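PDB 3ZU8: cellulosomal scaffoldin from Acetivibrio cellulolyticus, which probably binds cellulose through this family 3b carbohydrate-binding module, part of a larger protein that probably also hydrolyses cellulose. Local coordinates for residues A[55-60]-A[108-113]. Sequence-based numbering, arbitrary orientation.
Sequences QTFWCD and GRFAKS
The guanidinium group of R109 runs nearly parallel to the indole of W58, the two planes 7° apart, but is displaced past the indole rim, with R109 NH1 3.6 Å from W58 CE3. Along its edge the same group meets D60 side-on: NE reaches OD2 at 2.8 Å and NH2 reaches OD1 at 2.9 Å. Each carboxylate oxygen uses its syn lone pair, and both stay in the guanidinium plane, so this nearly coplanar salt bridge should fix the rotation of the group, parallel to the indole. A bend at chi3 in R109 brings the guanidinium round toward W58 and D60. The far rim of the indole ends beside A111, whose CB lies in the ring plane 4.0 Å from W58 CZ3, while T56 CG2 lies above the indole face turned away from R109, offset toward the rim.

Beneath these side chains, the antiparallel strands are joined by two pairs of backbone hydrogen bonds, T56 with A111 and W58 with R109. The other sheet face carries F57 and F110, a non-hydrogen-bonded pair. The F57 ring, with CG anti to the backbone N (chi1 172°), leans toward the partner strand and brings CE1 to 3.8 Å from G108 CA, where glycine has no side chain to obstruct it. F110 instead projects inward alongside Q55, ring and amide planes 69° apart, to meet F47 and F73. Q55 OE1 is hydrogen-bonded to Y118, and the neighbouring K112 extends its ammonium group to the carbonyl oxygens of V49, G51 and N117, close to calcium ligand D50. Strand 55-61 is the outermost of its sheet within the chain and 103-112 the next, with F57 and F110 packed against the opposing sheet, as in the calcium-binding beta-sandwich of family 3 carbohydrate-binding modules.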
ATOM      1  N   GLN A  55     -13.552  -5.448   5.996  1.00 15.47           N
ATOM      2  CA  GLN A  55     -12.676  -5.765   4.871  1.00 12.64           C
ATOM      3  C   GLN A  55     -11.484  -6.585   5.331  1.00 13.62           C
ATOM      4  O   GLN A  55     -11.106  -6.538   6.498  1.00 15.37           O
ATOM      5  CB  GLN A  55     -12.196  -4.471   4.208  1.00 12.21           C
ATOM      6  CG  GLN A  55     -13.316  -3.724   3.471  1.00 14.63           C
ATOM      7  CD  GLN A  55     -12.953  -2.284   3.190  1.00 14.82           C
ATOM      8  OE1 GLN A  55     -12.625  -1.923   2.064  1.00 13.99           O
ATOM      9  NE2 GLN A  55     -13.002  -1.453   4.223  1.00 17.91           N
ATOM     10  N   THR A  56     -10.904  -7.332   4.403  1.00 13.85           N
ATOM     11  CA  THR A  56      -9.748  -8.163   4.707  1.00 13.32           C
ATOM     12  C   THR A  56      -8.681  -7.916   3.640  1.00 13.40           C
ATOM     13  O   THR A  56      -8.984  -7.854   2.448  1.00 13.06           O
ATOM     14  CB  THR A  56     -10.110  -9.660   4.695  1.00 15.67           C
ATOM     15  OG1 THR A  56     -11.160  -9.922   5.638  1.00 17.38           O
ATOM     16  CG2 THR A  56      -8.883 -10.497   5.057  1.00 16.64           C
ATOM     17  N   PHE A  57      -7.437  -7.787   4.083  1.00 13.46           N
ATOM     18  CA  PHE A  57      -6.293  -7.695   3.192  1.00 14.55           C
ATOM     19  C   PHE A  57      -5.530  -9.022   3.226  1.00 15.24           C
ATOM     20  O   PHE A  57      -5.287  -9.582   4.298  1.00 13.02           O
ATOM     21  CB  PHE A  57      -5.357  -6.557   3.660  1.00 13.92           C
ATOM     22  CG  PHE A  57      -4.037  -6.505   2.908  1.00 13.23           C
ATOM     23  CD1 PHE A  57      -3.959  -5.884   1.674  1.00 17.37           C
ATOM     24  CD2 PHE A  57      -2.897  -7.105   3.426  1.00 15.45           C
ATOM     25  CE1 PHE A  57      -2.760  -5.854   0.965  1.00 19.85           C
ATOM     26  CE2 PHE A  57      -1.695  -7.072   2.723  1.00 19.74           C
ATOM     27  CZ  PHE A  57      -1.634  -6.451   1.494  1.00 16.59           C
ATOM     28  N   TRP A  58      -5.159  -9.530   2.056  1.00 16.34           N
ATOM     29  CA  TRP A  58      -4.259 -10.682   1.976  1.00 17.18           C
ATOM     30  C   TRP A  58      -3.014 -10.270   1.225  1.00 19.79           C
ATOM     31  O   TRP A  58      -3.101  -9.615   0.187  1.00 18.28           O
ATOM     32  CB  TRP A  58      -4.911 -11.842   1.220  1.00 16.92           C
ATOM     33  CG  TRP A  58      -6.216 -12.296   1.778  1.00 17.09           C
ATOM     34  CD1 TRP A  58      -6.414 -13.259   2.722  1.00 24.34           C
ATOM     35  CD2 TRP A  58      -7.519 -11.815   1.413  1.00 17.79           C
ATOM     36  NE1 TRP A  58      -7.763 -13.402   2.978  1.00 22.95           N
ATOM     37  CE2 TRP A  58      -8.461 -12.534   2.181  1.00 23.58           C
ATOM     38  CE3 TRP A  58      -7.976 -10.851   0.512  1.00 17.07           C
ATOM     39  CZ2 TRP A  58      -9.835 -12.305   2.088  1.00 20.58           C
ATOM     40  CZ3 TRP A  58      -9.355 -10.622   0.414  1.00 18.49           C
ATOM     41  CH2 TRP A  58     -10.261 -11.351   1.198  1.00 20.06           C
ATOM     42  N   CYS A  59      -1.850 -10.612   1.761  1.00 18.40           N
ATOM     43  CA  CYS A  59      -0.626 -10.465   0.996  1.00 17.07           C
ATOM     44  C   CYS A  59      -0.407 -11.789   0.294  1.00 20.24           C
ATOM     45  O   CYS A  59      -0.217 -12.820   0.936  1.00 20.61           O
ATOM     46  CB  CYS A  59       0.571 -10.132   1.886  1.00 21.68           C
ATOM     47  SG  CYS A  59       2.103  -9.980   0.917  1.00 20.54           S
ATOM     48  N   ASP A  60      -0.482 -11.773  -1.028  1.00 15.67           N
ATOM     49  CA  ASP A  60      -0.321 -13.002  -1.782  1.00 19.16           C
ATOM     50  C   ASP A  60       1.146 -13.364  -1.942  1.00 21.41           C
ATOM     51  O   ASP A  60       1.512 -14.537  -1.902  1.00 23.35           O
ATOM     52  CB  ASP A  60      -1.013 -12.872  -3.131  1.00 19.65           C
ATOM     53  CG  ASP A  60      -2.522 -12.698  -2.978  1.00 21.00           C
ATOM     54  OD1 ASP A  60      -3.099 -13.327  -2.056  1.00 24.28           O
ATOM     55  OD2 ASP A  60      -3.119 -11.925  -3.751  1.00 24.46           O
ATOM     56  N   GLY A 108      -0.748  -7.527  -2.969  1.00 18.01           N
ATOM     57  CA  GLY A 108      -1.870  -7.912  -2.131  1.00 28.82           C
ATOM     58  C   GLY A 108      -3.212  -7.606  -2.754  1.00 18.19           C
ATOM     59  O   GLY A 108      -3.281  -7.038  -3.835  1.00 14.94           O
ATOM     60  N   ARG A 109      -4.273  -8.009  -2.062  1.00 19.83           N
ATOM     61  CA  ARG A 109      -5.638  -7.801  -2.516  1.00 18.39           C
ATOM     62  C   ARG A 109      -6.432  -7.486  -1.281  1.00 15.48           C
ATOM     63  O   ARG A 109      -6.095  -7.953  -0.200  1.00 14.38           O
ATOM     64  CB  ARG A 109      -6.248  -9.099  -3.059  1.00 24.51           C
ATOM     65  CG  ARG A 109      -5.832  -9.557  -4.433  1.00 35.05           C
ATOM     66  CD  ARG A 109      -6.368 -10.983  -4.652  1.00 23.47           C
ATOM     67  NE  ARG A 109      -5.870 -11.882  -3.614  1.00 18.58           N
ATOM     68  CZ  ARG A 109      -6.626 -12.530  -2.729  1.00 22.46           C
ATOM     69  NH1 ARG A 109      -7.959 -12.421  -2.741  1.00 24.36           N
ATOM     70  NH2 ARG A 109      -6.036 -13.297  -1.828  1.00 19.58           N
ATOM     71  N   PHE A 110      -7.518  -6.739  -1.436  1.00 14.87           N
ATOM     72  CA  PHE A 110      -8.479  -6.669  -0.350  1.00 13.22           C
ATOM     73  C   PHE A 110      -9.897  -6.672  -0.874  1.00 13.65           C
ATOM     74  O   PHE A 110     -10.124  -6.355  -2.042  1.00 14.44           O
ATOM     75  CB  PHE A 110      -8.198  -5.506   0.633  1.00 12.52           C
ATOM     76  CG  PHE A 110      -8.236  -4.110   0.032  1.00 13.05           C
ATOM     77  CD1 PHE A 110      -7.082  -3.513  -0.464  1.00 11.13           C
ATOM     78  CD2 PHE A 110      -9.403  -3.349   0.093  1.00 14.03           C
ATOM     79  CE1 PHE A 110      -7.095  -2.189  -0.951  1.00 13.99           C
ATOM     80  CE2 PHE A 110      -9.437  -2.032  -0.392  1.00 13.23           C
ATOM     81  CZ  PHE A 110      -8.275  -1.448  -0.913  1.00 15.79           C
ATOM     82  N   ALA A 111     -10.838  -7.050  -0.011  1.00 11.60           N
ATOM     83  CA  ALA A 111     -12.230  -7.207  -0.433  1.00 11.89           C
ATOM     84  C   ALA A 111     -13.118  -7.083   0.782  1.00 16.36           C
ATOM     85  O   ALA A 111     -12.652  -7.169   1.917  1.00 12.73           O
ATOM     86  CB  ALA A 111     -12.446  -8.570  -1.070  1.00 12.61           C
ATOM     87  N   LYS A 112     -14.410  -6.915   0.530  1.00 13.39           N
ATOM     88  CA  LYS A 112     -15.391  -6.812   1.594  1.00 13.78           C
ATOM     89  C   LYS A 112     -15.868  -8.194   2.004  1.00 16.92           C
ATOM     90  O   LYS A 112     -15.800  -9.134   1.228  1.00 16.68           O
ATOM     91  CB  LYS A 112     -16.589  -6.008   1.106  1.00 13.70           C
ATOM     92  CG  LYS A 112     -16.183  -4.604   0.655  1.00 13.80           C
ATOM     93  CD  LYS A 112     -17.405  -3.850   0.107  1.00 13.32           C
ATOM     94  CE  LYS A 112     -16.954  -2.525  -0.507  1.00 13.59           C
ATOM     95  NZ  LYS A 112     -18.081  -1.640  -0.932  1.00 15.58           N
ATOM     96  N   SER A 113     -16.377  -8.296   3.222  1.00 13.72           N
ATOM     97  CA  SER A 113     -16.795  -9.587   3.764  1.00 15.25           C
ATOM     98  C   SER A 113     -17.879 -10.257   2.924  1.00 17.31           C
ATOM     99  O   SER A 113     -17.944 -11.488   2.850  1.00 18.45           O
ATOM    100  CB  SER A 113     -17.276  -9.411   5.201  1.00 19.39           C
ATOM    101  OG  SER A 113     -18.389  -8.527   5.261  1.00 18.96           O
TER